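Local coordinates for protein SSD1 (Saccharomyces cerevisiae S288C, PDB 7AM1) that binds untranslated regions of mRNA and represses translation as a pseudonuclease, a non-enzymatic member of the RNase II family, at residues P258-P263 with L295-I300; F342-L347 with P431-D436; V397-H402 with T661-R666. All coordinates share one frame; numbering follows the deposited sequence.

Interaction 1. Residues P258-P263 with L295-I300; sequences PLIAIP and LHPFGI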
ATOM      1  N   PRO A 258       5.743   3.238 -20.023  1.00 46.31           N
ATOM      2  CA  PRO A 258       6.493   4.085 -20.954  1.00 46.55           C
ATOM      3  C   PRO A 258       5.591   5.135 -21.583  1.00 44.18           C
ATOM      4  O   PRO A 258       4.361   5.057 -21.525  1.00 41.95           O
ATOM      5  CB  PRO A 258       7.009   3.093 -22.005  1.00 49.04           C
ATOM      6  CG  PRO A 258       6.032   1.973 -21.973  1.00 49.93           C
ATOM      7  CD  PRO A 258       5.540   1.876 -20.551  1.00 48.92           C
ATOM      8  N   LEU A 259       6.231   6.137 -22.185  1.00 43.84           N
ATOM      9  CA  LEU A 259       5.502   7.075 -23.024  1.00 45.20           C
ATOM     10  C   LEU A 259       4.718   6.304 -24.075  1.00 44.42           C
ATOM     11  O   LEU A 259       5.189   5.296 -24.611  1.00 45.58           O
ATOM     12  CB  LEU A 259       6.455   8.061 -23.706  1.00 48.27           C
ATOM     13  CG  LEU A 259       7.161   9.084 -22.817  1.00 51.45           C
ATOM     14  CD1 LEU A 259       8.163   9.897 -23.643  1.00 53.69           C
ATOM     15  CD2 LEU A 259       6.158   9.993 -22.122  1.00 52.21           C
ATOM     16  N   ILE A 260       3.510   6.775 -24.361  1.00 43.87           N
ATOM     17  CA  ILE A 260       2.613   6.127 -25.307  1.00 43.88           C
ATOM     18  C   ILE A 260       2.424   7.056 -26.494  1.00 46.26           C
ATOM     19  O   ILE A 260       2.096   8.237 -26.321  1.00 46.53           O
ATOM     20  CB  ILE A 260       1.259   5.777 -24.669  1.00 42.20           C
ATOM     21  CG1 ILE A 260       1.461   4.890 -23.438  1.00 42.67           C
ATOM     22  CG2 ILE A 260       0.367   5.102 -25.700  1.00 42.06           C
ATOM     23  CD1 ILE A 260       0.211   4.719 -22.575  1.00 43.01           C
ATOM     24  N   ALA A 261       2.643   6.529 -27.693  1.00 49.54           N
ATOM     25  CA  ALA A 261       2.404   7.288 -28.910  1.00 51.78           C
ATOM     26  C   ALA A 261       0.911   7.273 -29.217  1.00 50.64           C
ATOM     27  O   ALA A 261       0.306   6.202 -29.334  1.00 49.45           O
ATOM     28  CB  ALA A 261       3.207   6.708 -30.072  1.00 54.75           C
ATOM     29  N   ILE A 262       0.326   8.455 -29.330  1.00 50.86           N
ATOM     30  CA  ILE A 262      -1.087   8.618 -29.666  1.00 52.26           C
ATOM     31  C   ILE A 262      -1.144   9.197 -31.079  1.00 55.81           C
ATOM     32  O   ILE A 262      -0.692  10.330 -31.294  1.00 55.30           O
ATOM     33  CB  ILE A 262      -1.803   9.540 -28.672  1.00 52.09           C
ATOM     34  CG1 ILE A 262      -1.632   9.047 -27.230  1.00 48.18           C
ATOM     35  CG2 ILE A 262      -3.272   9.666 -29.050  1.00 54.07           C
ATOM     36  CD1 ILE A 262      -2.254   7.714 -26.950  1.00 46.18           C
ATOM     37  N   PRO A 263      -1.671   8.473 -32.064  1.00 60.82           N
ATOM     38  CA  PRO A 263      -1.895   9.103 -33.372  1.00 67.57           C
ATOM     39  C   PRO A 263      -2.762  10.340 -33.202  1.00 75.12           C
ATOM     40  O   PRO A 263      -3.838  10.286 -32.600  1.00 77.71           O
ATOM     41  CB  PRO A 263      -2.594   8.006 -34.180  1.00 66.62           C
ATOM     42  CG  PRO A 263      -2.129   6.729 -33.547  1.00 63.31           C
ATOM     43  CD  PRO A 263      -1.996   7.035 -32.080  1.00 59.99           C
ATOM     44  N   LEU A 295       9.898   1.542 -31.073  1.00 55.06           N
ATOM     45  CA  LEU A 295      10.561   1.645 -29.779  1.00 55.87           C
ATOM     46  C   LEU A 295       9.585   1.937 -28.649  1.00 53.39           C
ATOM     47  O   LEU A 295       9.963   1.811 -27.479  1.00 53.32           O
ATOM     48  CB  LEU A 295      11.630   2.740 -29.818  1.00 59.13           C
ATOM     49  CG  LEU A 295      12.862   2.445 -30.671  1.00 63.26           C
ATOM     50  CD1 LEU A 295      13.747   3.679 -30.810  1.00 62.96           C
ATOM     51  CD2 LEU A 295      13.640   1.284 -30.062  1.00 65.62           C
ATOM     52  N   HIS A 296       8.352   2.310 -28.970  1.00 50.42           N
ATOM     53  CA  HIS A 296       7.356   2.738 -27.999  1.00 50.73           C
ATOM     54  C   HIS A 296       6.030   2.093 -28.312  1.00 47.87           C
ATOM     55  O   HIS A 296       5.741   1.767 -29.477  1.00 47.69           O
ATOM     56  CB  HIS A 296       7.199   4.265 -28.029  1.00 56.88           C
ATOM     57  CG  HIS A 296       7.147   4.819 -29.417  1.00 65.25           C
ATOM     58  ND1 HIS A 296       8.234   5.409 -30.025  1.00 68.00           N
ATOM     59  CD2 HIS A 296       6.150   4.831 -30.335  1.00 68.14           C
ATOM     60  CE1 HIS A 296       7.905   5.779 -31.250  1.00 69.63           C
ATOM     61  NE2 HIS A 296       6.645   5.441 -31.463  1.00 69.20           N
ATOM     62  N   PRO A 297       5.179   1.876 -27.309  1.00 47.51           N
ATOM     63  CA  PRO A 297       3.831   1.386 -27.575  1.00 46.80           C
ATOM     64  C   PRO A 297       2.962   2.470 -28.194  1.00 47.86           C
ATOM     65  O   PRO A 297       3.236   3.669 -28.093  1.00 48.57           O
ATOM     66  CB  PRO A 297       3.315   0.979 -26.191  1.00 45.48           C
ATOM     67  CG  PRO A 297       4.070   1.846 -25.244  1.00 45.14           C
ATOM     68  CD  PRO A 297       5.427   2.059 -25.861  1.00 46.74           C
ATOM     69  N   PHE A 298       1.917   2.019 -28.877  1.00 50.66           N
ATOM     70  CA  PHE A 298       0.875   2.889 -29.399  1.00 53.03           C
ATOM     71  C   PHE A 298      -0.389   2.696 -28.571  1.00 49.73           C
ATOM     72  O   PHE A 298      -0.643   1.611 -28.039  1.00 47.46           O
ATOM     73  CB  PHE A 298       0.598   2.595 -30.875  1.00 58.99           C
ATOM     74  CG  PHE A 298       1.780   2.845 -31.774  1.00 63.11           C
ATOM     75  CD1 PHE A 298       2.021   4.108 -32.293  1.00 63.69           C
ATOM     76  CD2 PHE A 298       2.648   1.816 -32.101  1.00 65.96           C
ATOM     77  CE1 PHE A 298       3.109   4.342 -33.119  1.00 65.40           C
ATOM     78  CE2 PHE A 298       3.734   2.043 -32.926  1.00 67.45           C
ATOM     79  CZ  PHE A 298       3.965   3.309 -33.435  1.00 67.06           C
ATOM     80  N   GLY A 299      -1.186   3.755 -28.474  1.00 50.50           N
ATOM     81  CA  GLY A 299      -2.365   3.722 -27.632  1.00 51.69           C
ATOM     82  C   GLY A 299      -3.479   4.609 -28.139  1.00 53.32           C
ATOM     83  O   GLY A 299      -3.373   5.184 -29.226  1.00 53.78           O
ATOM     84  N   ILE A 300      -4.558   4.719 -27.364  1.00 52.28           N
ATOM     85  CA  ILE A 300      -5.700   5.546 -27.722  1.00 55.27           C
ATOM     86  C   ILE A 300      -6.034   6.432 -26.529  1.00 54.66           C
ATOM     87  O   ILE A 300      -5.709   6.118 -25.382  1.00 49.02           O
ATOM     88  CB  ILE A 300      -6.928   4.694 -28.112  1.00 58.54           C
ATOM     89  CG1 ILE A 300      -7.362   3.823 -26.930  1.00 57.89           C
ATOM     90  CG2 ILE A 300      -6.597   3.807 -29.302  1.00 61.00           C
ATOM     91  CD1 ILE A 300      -8.610   2.978 -27.175  1.00 59.48           C
TER
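Ala261 and Phe298 face each other in a single parallel bridge, their CA atoms 4.7 Å apart, where two short strands cross at 58°. Two backbone hydrogen bonds clasp this point. The first runs from Ala261 N to Pro297 O, 2.9 Å and nearly straight, with an N-H...O angle of 167°. The second, from Gly299 N to Ala261 O at 3.0 Å, is more bent, and the same oxygen also meets CA of Phe298. Apolar contact comes from both flanks of the bridge. On one, the Ala261 methyl touches two rings, 3.5 Å from His296 CD2 and close to CD1 of Phe298; CD2 of the imidazole in turn sits over one face of the Phe298 ring, toward its rim. On the other, with CG1 of Ile260 beside the backbone N (chi1 -57°), CG2 is turned to the other side and presses on Gly299 N, and Ile262 CD1 reaches the Gly299 carbonyl carbon at 3.5 Å. A side chain at Gly299 would collide with that Ile260 methyl. Ahead of the bridge, Pro258 CG meets Pro297 CG at 3.8 Å. Pro297 CD packs on Leu259 O, a buried carbonyl with no hydrogen-bond partner in the model. With an alanine in place of Pro297, CG and CD are gone, and Pro258 would probably lose this apolar contact while a gap opens beside Leu259 O. Strands 260-263 and 298-307 are the two outermost of the five in cold-shock domain 2, so their pairing is the parallel closure that completes an OB-fold barrel. Strand 247-252 binds the far edge of 260-263, strand 281-289 pairs with 298-307, and Ile260 and Ile262 pack inward against Phe221 and Leu225 of strand 221-226.

Interaction 2. Residues F342-L347 with P431-D436; sequences FQPLPL and PQSFND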
ATOM      1  N   PHE A 342     -31.426  -2.678  -9.289  1.00 69.86           N
ATOM      2  CA  PHE A 342     -30.401  -3.361  -8.503  1.00 70.26           C
ATOM      3  C   PHE A 342     -30.832  -3.408  -7.042  1.00 71.35           C
ATOM      4  O   PHE A 342     -30.805  -2.390  -6.343  1.00 69.17           O
ATOM      5  CB  PHE A 342     -29.060  -2.658  -8.674  1.00 68.38           C
ATOM      6  CG  PHE A 342     -28.487  -2.789 -10.057  1.00 68.02           C
ATOM      7  CD1 PHE A 342     -28.429  -4.026 -10.676  1.00 68.76           C
ATOM      8  CD2 PHE A 342     -28.021  -1.682 -10.744  1.00 67.07           C
ATOM      9  CE1 PHE A 342     -27.909  -4.160 -11.946  1.00 68.76           C
ATOM     10  CE2 PHE A 342     -27.500  -1.810 -12.016  1.00 67.06           C
ATOM     11  CZ  PHE A 342     -27.445  -3.052 -12.617  1.00 68.04           C
ATOM     12  N   GLN A 343     -31.227  -4.592  -6.583  1.00 73.83           N
ATOM     13  CA  GLN A 343     -31.747  -4.788  -5.239  1.00 74.63           C
ATOM     14  C   GLN A 343     -31.336  -6.158  -4.747  1.00 72.72           C
ATOM     15  O   GLN A 343     -31.220  -7.099  -5.548  1.00 74.23           O
ATOM     16  CB  GLN A 343     -33.279  -4.664  -5.205  1.00 77.51           C
ATOM     17  CG  GLN A 343     -33.814  -3.270  -5.490  1.00 78.35           C
ATOM     18  CD  GLN A 343     -33.423  -2.262  -4.424  1.00 77.58           C
ATOM     19  OE1 GLN A 343     -33.031  -2.630  -3.316  1.00 76.60           O
ATOM     20  NE2 GLN A 343     -33.545  -0.980  -4.750  1.00 77.91           N
ATOM     21  N   PRO A 344     -31.110  -6.329  -3.445  1.00 68.32           N
ATOM     22  CA  PRO A 344     -30.828  -7.664  -2.918  1.00 66.47           C
ATOM     23  C   PRO A 344     -32.064  -8.546  -2.994  1.00 67.21           C
ATOM     24  O   PRO A 344     -33.190  -8.084  -2.795  1.00 68.58           O
ATOM     25  CB  PRO A 344     -30.409  -7.405  -1.467  1.00 64.92           C
ATOM     26  CG  PRO A 344     -31.017  -6.089  -1.123  1.00 65.23           C
ATOM     27  CD  PRO A 344     -31.054  -5.291  -2.392  1.00 66.12           C
ATOM     28  N   LEU A 345     -31.845  -9.819  -3.293  1.00 67.62           N
ATOM     29  CA  LEU A 345     -32.951 -10.768  -3.364  1.00 68.91           C
ATOM     30  C   LEU A 345     -33.307 -11.231  -1.957  1.00 68.65           C
ATOM     31  O   LEU A 345     -32.412 -11.593  -1.188  1.00 66.69           O
ATOM     32  CB  LEU A 345     -32.571 -11.962  -4.234  1.00 68.97           C
ATOM     33  CG  LEU A 345     -32.307 -11.645  -5.707  1.00 69.38           C
ATOM     34  CD1 LEU A 345     -31.931 -12.903  -6.470  1.00 69.66           C
ATOM     35  CD2 LEU A 345     -33.526 -10.983  -6.332  1.00 70.90           C
ATOM     36  N   PRO A 346     -34.586 -11.235  -1.582  1.00 71.33           N
ATOM     37  CA  PRO A 346     -34.951 -11.691  -0.238  1.00 72.63           C
ATOM     38  C   PRO A 346     -34.856 -13.203  -0.122  1.00 75.21           C
ATOM     39  O   PRO A 346     -34.886 -13.938  -1.112  1.00 76.57           O
ATOM     40  CB  PRO A 346     -36.395 -11.209  -0.083  1.00 73.30           C
ATOM     41  CG  PRO A 346     -36.933 -11.276  -1.467  1.00 73.79           C
ATOM     42  CD  PRO A 346     -35.781 -10.897  -2.381  1.00 72.57           C
ATOM     43  N   LEU A 347     -34.749 -13.666   1.120  1.00 77.22           N
ATOM     44  CA  LEU A 347     -34.626 -15.089   1.396  1.00 78.24           C
ATOM     45  C   LEU A 347     -35.993 -15.745   1.527  1.00 84.84           C
ATOM     46  O   LEU A 347     -36.937 -15.151   2.058  1.00 87.95           O
ATOM     47  CB  LEU A 347     -33.817 -15.312   2.675  1.00 75.84           C
ATOM     48  CG  LEU A 347     -32.303 -15.185   2.505  1.00 72.11           C
ATOM     49  CD1 LEU A 347     -31.913 -13.736   2.252  1.00 70.93           C
ATOM     50  CD2 LEU A 347     -31.581 -15.737   3.722  1.00 70.55           C
ATOM     51  N   PRO A 431     -24.137  -2.125  -5.221  1.00 46.82           N
ATOM     52  CA  PRO A 431     -25.042  -0.975  -5.323  1.00 50.49           C
ATOM     53  C   PRO A 431     -25.361  -0.416  -3.948  1.00 54.54           C
ATOM     54  O   PRO A 431     -25.401  -1.142  -2.951  1.00 55.12           O
ATOM     55  CB  PRO A 431     -26.291  -1.557  -5.997  1.00 51.30           C
ATOM     56  CG  PRO A 431     -25.814  -2.785  -6.702  1.00 51.06           C
ATOM     57  CD  PRO A 431     -24.707  -3.333  -5.842  1.00 48.79           C
ATOM     58  N   GLN A 432     -25.596   0.899  -3.905  1.00 57.89           N
ATOM     59  CA  GLN A 432     -25.936   1.553  -2.648  1.00 59.18           C
ATOM     60  C   GLN A 432     -27.089   0.844  -1.953  1.00 58.96           C
ATOM     61  O   GLN A 432     -27.110   0.729  -0.722  1.00 59.48           O
ATOM     62  CB  GLN A 432     -26.301   3.017  -2.899  1.00 61.82           C
ATOM     63  CG  GLN A 432     -25.244   4.003  -2.451  1.00 62.85           C
ATOM     64  CD  GLN A 432     -25.011   3.959  -0.956  1.00 63.30           C
ATOM     65  OE1 GLN A 432     -25.872   3.519  -0.197  1.00 64.66           O
ATOM     66  NE2 GLN A 432     -23.840   4.410  -0.525  1.00 62.25           N
ATOM     67  N   SER A 433     -28.052   0.344  -2.734  1.00 58.12           N
ATOM     68  CA  SER A 433     -29.208  -0.330  -2.156  1.00 58.79           C
ATOM     69  C   SER A 433     -28.803  -1.551  -1.342  1.00 57.49           C
ATOM     70  O   SER A 433     -29.474  -1.890  -0.361  1.00 58.23           O
ATOM     71  CB  SER A 433     -30.180  -0.733  -3.266  1.00 60.89           C
ATOM     72  OG  SER A 433     -29.560  -1.613  -4.189  1.00 61.11           O
ATOM     73  N   PHE A 434     -27.717  -2.225  -1.728  1.00 56.69           N
ATOM     74  CA  PHE A 434     -27.245  -3.371  -0.959  1.00 56.99           C
ATOM     75  C   PHE A 434     -26.637  -2.927   0.364  1.00 56.87           C
ATOM     76  O   PHE A 434     -26.924  -3.505   1.418  1.00 59.53           O
ATOM     77  CB  PHE A 434     -26.228  -4.172  -1.772  1.00 56.80           C
ATOM     78  CG  PHE A 434     -26.847  -5.097  -2.778  1.00 57.48           C
ATOM     79  CD1 PHE A 434     -27.570  -4.596  -3.849  1.00 59.19           C
ATOM     80  CD2 PHE A 434     -26.693  -6.465  -2.661  1.00 56.14           C
ATOM     81  CE1 PHE A 434     -28.136  -5.445  -4.778  1.00 60.30           C
ATOM     82  CE2 PHE A 434     -27.255  -7.320  -3.588  1.00 57.12           C
ATOM     83  CZ  PHE A 434     -27.979  -6.810  -4.647  1.00 59.23           C
ATOM     84  N   ASN A 435     -25.778  -1.906   0.325  1.00 53.76           N
ATOM     85  CA  ASN A 435     -25.202  -1.364   1.550  1.00 51.87           C
ATOM     86  C   ASN A 435     -26.289  -0.992   2.547  1.00 52.56           C
ATOM     87  O   ASN A 435     -26.259  -1.411   3.709  1.00 52.02           O
ATOM     88  CB  ASN A 435     -24.344  -0.141   1.221  1.00 51.49           C
ATOM     89  CG  ASN A 435     -23.039  -0.505   0.550  1.00 51.73           C
ATOM     90  OD1 ASN A 435     -22.893  -1.591  -0.004  1.00 52.50           O
ATOM     91  ND2 ASN A 435     -22.083   0.411   0.590  1.00 51.47           N
ATOM     92  N   ASP A 436     -27.271  -0.205   2.098  1.00 55.07           N
ATOM     93  CA  ASP A 436     -28.308   0.292   2.995  1.00 57.03           C
ATOM     94  C   ASP A 436     -29.127  -0.847   3.594  1.00 57.93           C
ATOM     95  O   ASP A 436     -29.416  -0.845   4.797  1.00 58.95           O
ATOM     96  CB  ASP A 436     -29.221   1.261   2.241  1.00 59.47           C
ATOM     97  CG  ASP A 436     -28.518   2.546   1.839  1.00 61.33           C
ATOM     98  OD1 ASP A 436     -27.360   2.768   2.259  1.00 60.98           O
ATOM     99  OD2 ASP A 436     -29.128   3.335   1.086  1.00 63.40           O
TER
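Pro344 packs over one face of the Phe434 ring, and this is the tight part of the contact. Its CD stands 3.9 Å from the ring centroid and 18° off the ring normal, a CH-pi contact, while CB settles near CE2 farther round the ring. The peptide leading into the proline is pressed on the same aromatic: Phe434 CE1 comes to 3.3 Å from the Gln343 carbonyl carbon, and the carbonyl carbon of Phe342 lies at the ring edge. With CG of Phe434 anti to its own carbonyl carbon (chi1 -80°), the ring leans out from the first turn of helix 432-438, part of the RNB domain, to meet the extended chain. Beside it, Ser433 OG donates a short hydrogen bond of 2.6 Å to Phe342 O, approaching from above the carbonyl plane, 38° out of it. One more apolar touch, Phe342 CB on Pro431 CG at 3.8 Å, extends the packed side, where the Phe342 ring continues onto Val409 and Arg412 of helix 408-416. The outer side is looser. Gln343 is exposed; its chain bends at chi2 so that the amide folds back alongside Ser433, OE1 lying 3.4 Å from Ser433 CB, and NE2 is held by Pro340 O. Pro431 occupies the N-cap position, its carbonyl accepting from Phe434 N at 2.8 Å, and Glu338 takes up the N-H of Gln432 at the same helix start. Apart from the serine bond and the Gln343 amide, the contact is mostly proline and phenylalanine packing, with the 343-344 peptide on the ring. The chemistry implies an extended loop laid on the helix mainly by hydrophobic and CH-pi packing, with one hydroxyl bond that is likely to set its position and no ion pair between the segments.

Interaction 3. Residues V397-H402 with T661-R666; sequences VDVTSH and TAPMRR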
ATOM      1  N   VAL A 397     -22.151 -10.939   7.220  1.00 42.80           N
ATOM      2  CA  VAL A 397     -23.308 -10.823   6.338  1.00 46.72           C
ATOM      3  C   VAL A 397     -23.205 -11.848   5.215  1.00 47.08           C
ATOM      4  O   VAL A 397     -22.166 -11.974   4.558  1.00 45.49           O
ATOM      5  CB  VAL A 397     -23.417  -9.392   5.781  1.00 49.99           C
ATOM      6  CG1 VAL A 397     -24.510  -9.322   4.723  1.00 51.88           C
ATOM      7  CG2 VAL A 397     -23.695  -8.408   6.900  1.00 51.88           C
ATOM      8  N   ASP A 398     -24.296 -12.579   4.988  1.00 49.38           N
ATOM      9  CA  ASP A 398     -24.352 -13.609   3.948  1.00 49.37           C
ATOM     10  C   ASP A 398     -24.792 -12.953   2.640  1.00 47.80           C
ATOM     11  O   ASP A 398     -25.913 -13.124   2.156  1.00 47.43           O
ATOM     12  CB  ASP A 398     -25.285 -14.739   4.371  1.00 50.60           C
ATOM     13  CG  ASP A 398     -25.248 -15.935   3.423  1.00 51.24           C
ATOM     14  OD1 ASP A 398     -24.633 -15.843   2.337  1.00 50.59           O
ATOM     15  OD2 ASP A 398     -25.835 -16.982   3.777  1.00 51.61           O
ATOM     16  N   VAL A 399     -23.864 -12.176   2.074  1.00 46.74           N
ATOM     17  CA  VAL A 399     -24.174 -11.348   0.914  1.00 46.84           C
ATOM     18  C   VAL A 399     -24.683 -12.205  -0.236  1.00 45.37           C
ATOM     19  O   VAL A 399     -25.666 -11.854  -0.899  1.00 45.39           O
ATOM     20  CB  VAL A 399     -22.942 -10.526   0.488  1.00 47.60           C
ATOM     21  CG1 VAL A 399     -23.272  -9.662  -0.717  1.00 48.35           C
ATOM     22  CG2 VAL A 399     -22.446  -9.659   1.625  1.00 48.81           C
ATOM     23  N   THR A 400     -24.020 -13.338  -0.500  1.00 45.81           N
ATOM     24  CA  THR A 400     -24.331 -14.110  -1.699  1.00 48.28           C
ATOM     25  C   THR A 400     -25.698 -14.780  -1.623  1.00 51.80           C
ATOM     26  O   THR A 400     -26.243 -15.156  -2.665  1.00 53.77           O
ATOM     27  CB  THR A 400     -23.251 -15.164  -1.976  1.00 47.78           C
ATOM     28  OG1 THR A 400     -23.211 -16.130  -0.922  1.00 47.00           O
ATOM     29  CG2 THR A 400     -21.877 -14.508  -2.120  1.00 46.84           C
ATOM     30  N   SER A 401     -26.265 -14.938  -0.426  1.00 53.39           N
ATOM     31  CA  SER A 401     -27.642 -15.401  -0.331  1.00 55.52           C
ATOM     32  C   SER A 401     -28.632 -14.381  -0.881  1.00 55.19           C
ATOM     33  O   SER A 401     -29.815 -14.708  -1.018  1.00 56.90           O
ATOM     34  CB  SER A 401     -27.993 -15.737   1.121  1.00 57.15           C
ATOM     35  OG  SER A 401     -28.122 -14.563   1.904  1.00 58.37           O
ATOM     36  N   HIS A 402     -28.184 -13.162  -1.185  1.00 53.02           N
ATOM     37  CA  HIS A 402     -29.030 -12.138  -1.783  1.00 55.02           C
ATOM     38  C   HIS A 402     -28.691 -11.880  -3.245  1.00 55.29           C
ATOM     39  O   HIS A 402     -29.223 -10.933  -3.834  1.00 56.84           O
ATOM     40  CB  HIS A 402     -28.919 -10.829  -1.001  1.00 56.33           C
ATOM     41  CG  HIS A 402     -29.386 -10.927   0.416  1.00 58.69           C
ATOM     42  ND1 HIS A 402     -28.545 -11.257   1.457  1.00 58.13           N
ATOM     43  CD2 HIS A 402     -30.607 -10.731   0.965  1.00 60.36           C
ATOM     44  CE1 HIS A 402     -29.228 -11.259   2.587  1.00 58.75           C
ATOM     45  NE2 HIS A 402     -30.483 -10.946   2.317  1.00 59.92           N
ATOM     46  N   THR A 661     -14.226 -12.400   5.550  1.00 35.52           N
ATOM     47  CA  THR A 661     -14.838 -11.526   6.543  1.00 36.26           C
ATOM     48  C   THR A 661     -15.295 -10.170   6.008  1.00 37.96           C
ATOM     49  O   THR A 661     -15.776  -9.351   6.799  1.00 38.86           O
ATOM     50  CB  THR A 661     -13.857 -11.282   7.711  1.00 37.67           C
ATOM     51  OG1 THR A 661     -12.552 -10.971   7.198  1.00 39.22           O
ATOM     52  CG2 THR A 661     -13.767 -12.505   8.635  1.00 37.15           C
ATOM     53  N   ALA A 662     -15.172  -9.894   4.708  1.00 37.55           N
ATOM     54  CA  ALA A 662     -15.505  -8.572   4.169  1.00 37.54           C
ATOM     55  C   ALA A 662     -16.162  -8.690   2.796  1.00 38.35           C
ATOM     56  O   ALA A 662     -15.699  -8.105   1.813  1.00 38.07           O
ATOM     57  CB  ALA A 662     -14.257  -7.690   4.110  1.00 35.13           C
ATOM     58  N   PRO A 663     -17.285  -9.411   2.708  1.00 39.90           N
ATOM     59  CA  PRO A 663     -17.972  -9.546   1.410  1.00 40.46           C
ATOM     60  C   PRO A 663     -18.610  -8.263   0.902  1.00 41.23           C
ATOM     61  O   PRO A 663     -18.933  -8.189  -0.291  1.00 41.41           O
ATOM     62  CB  PRO A 663     -19.034 -10.617   1.694  1.00 41.36           C
ATOM     63  CG  PRO A 663     -19.349 -10.416   3.153  1.00 40.66           C
ATOM     64  CD  PRO A 663     -18.006 -10.118   3.783  1.00 39.82           C
ATOM     65  N   MET A 664     -18.816  -7.254   1.750  1.00 41.68           N
ATOM     66  CA  MET A 664     -19.390  -6.002   1.276  1.00 41.52           C
ATOM     67  C   MET A 664     -18.386  -5.136   0.525  1.00 39.42           C
ATOM     68  O   MET A 664     -18.800  -4.171  -0.125  1.00 39.62           O
ATOM     69  CB  MET A 664     -19.973  -5.201   2.442  1.00 44.87           C
ATOM     70  CG  MET A 664     -21.091  -5.912   3.193  1.00 49.63           C
ATOM     71  SD  MET A 664     -22.537  -6.234   2.162  1.00 54.08           S
ATOM     72  CE  MET A 664     -23.353  -4.643   2.196  1.00 55.27           C
ATOM     73  N   ARG A 665     -17.085  -5.447   0.597  1.00 37.40           N
ATOM     74  CA  ARG A 665     -16.073  -4.650  -0.085  1.00 37.73           C
ATOM     75  C   ARG A 665     -15.069  -5.459  -0.895  1.00 36.83           C
ATOM     76  O   ARG A 665     -14.279  -4.854  -1.629  1.00 38.08           O
ATOM     77  CB  ARG A 665     -15.300  -3.779   0.922  1.00 37.11           C
ATOM     78  CG  ARG A 665     -14.757  -4.515   2.148  1.00 36.64           C
ATOM     79  CD  ARG A 665     -13.978  -3.559   3.043  1.00 35.41           C
ATOM     80  NE  ARG A 665     -13.304  -4.223   4.151  1.00 34.87           N
ATOM     81  CZ  ARG A 665     -12.092  -4.770   4.078  1.00 35.71           C
ATOM     82  NH1 ARG A 665     -11.413  -4.763   2.935  1.00 35.32           N
ATOM     83  NH2 ARG A 665     -11.564  -5.342   5.154  1.00 36.02           N
ATOM     84  N   ARG A 666     -15.080  -6.789  -0.803  1.00 35.91           N
ATOM     85  CA  ARG A 666     -14.177  -7.649  -1.558  1.00 36.22           C
ATOM     86  C   ARG A 666     -14.983  -8.705  -2.302  1.00 37.17           C
ATOM     87  O   ARG A 666     -15.761  -9.445  -1.688  1.00 38.31           O
ATOM     88  CB  ARG A 666     -13.164  -8.332  -0.637  1.00 36.59           C
ATOM     89  CG  ARG A 666     -12.367  -7.389   0.237  1.00 36.20           C
ATOM     90  CD  ARG A 666     -11.222  -8.136   0.925  1.00 36.02           C
ATOM     91  NE  ARG A 666     -11.713  -9.219   1.782  1.00 36.18           N
ATOM     92  CZ  ARG A 666     -11.356  -9.414   3.053  1.00 35.53           C
ATOM     93  NH1 ARG A 666     -10.487  -8.602   3.644  1.00 35.90           N
ATOM     94  NH2 ARG A 666     -11.869 -10.430   3.736  1.00 36.10           N
TER
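Val399 pushes one methyl, CG2, into the notch between Pro663 and Met664. The fit is close: CG2 stands 3.5 Å from Pro663 CG and likewise 3.5 Å from Met664 SD, so the ring forms one wall and the thioether the other. The valine's CG1 is anti to the backbone N (chi1 -180°), which leaves CG2 as the branch that enters. Met664 shapes its wall by bending at chi2 (-63°) and chi3, which curls the sulfur across the methyl instead of extending past it. The proline ring is itself a bump for the facing segment, since Pro663 CG also rests against Val397 O at 3.5 Å. A more distant touch, Val397 CG1 to Met664 SD at 4.5 Å, adds a looser contact. No hydrogen bond crosses; the two segments meet by van der Waals packing, and all four touching residues are buried. The chain that presents Val399 is curled by an inverse gamma turn centred on Asp398 and a following 3-10 segment, 399-402, and is tied by Ser401 OG to Asp398 O, 2.6 Å and in the carbonyl plane. Within the RNB domain, the contact sets the end of strand 389-397 against the loop that leads into helix 668-681. That helix backs both sides, with His670 touching Val399 and hydrogen-bonded through NE2 to Pro663 O, and His673 packing on Pro663; on another flank Met664 reaches Asn435 and Leu438 of helix 432-438.

Interaction 1 comes first along the chain and stands apart in cold-shock domain 2, its centre about 42 Å from that of interaction 2 and about 40 Å from that of interaction 3. Interactions 2 and 3 are neighbours, centres about 11 Å apart, and their segments alternate in sequence: 342-347, 397-402, 431-436, 661-666. They touch through a probable hydrogen bond from Leu345 N to His402 O, 2.9 Å, and share helix 432-438, on which Pro344 and Met664 both pack. One contact thus closes a separate barrel, while the other two bring the loop 342-347 and parts of the RNB domain far apart in sequence together in one region of this pseudonuclease.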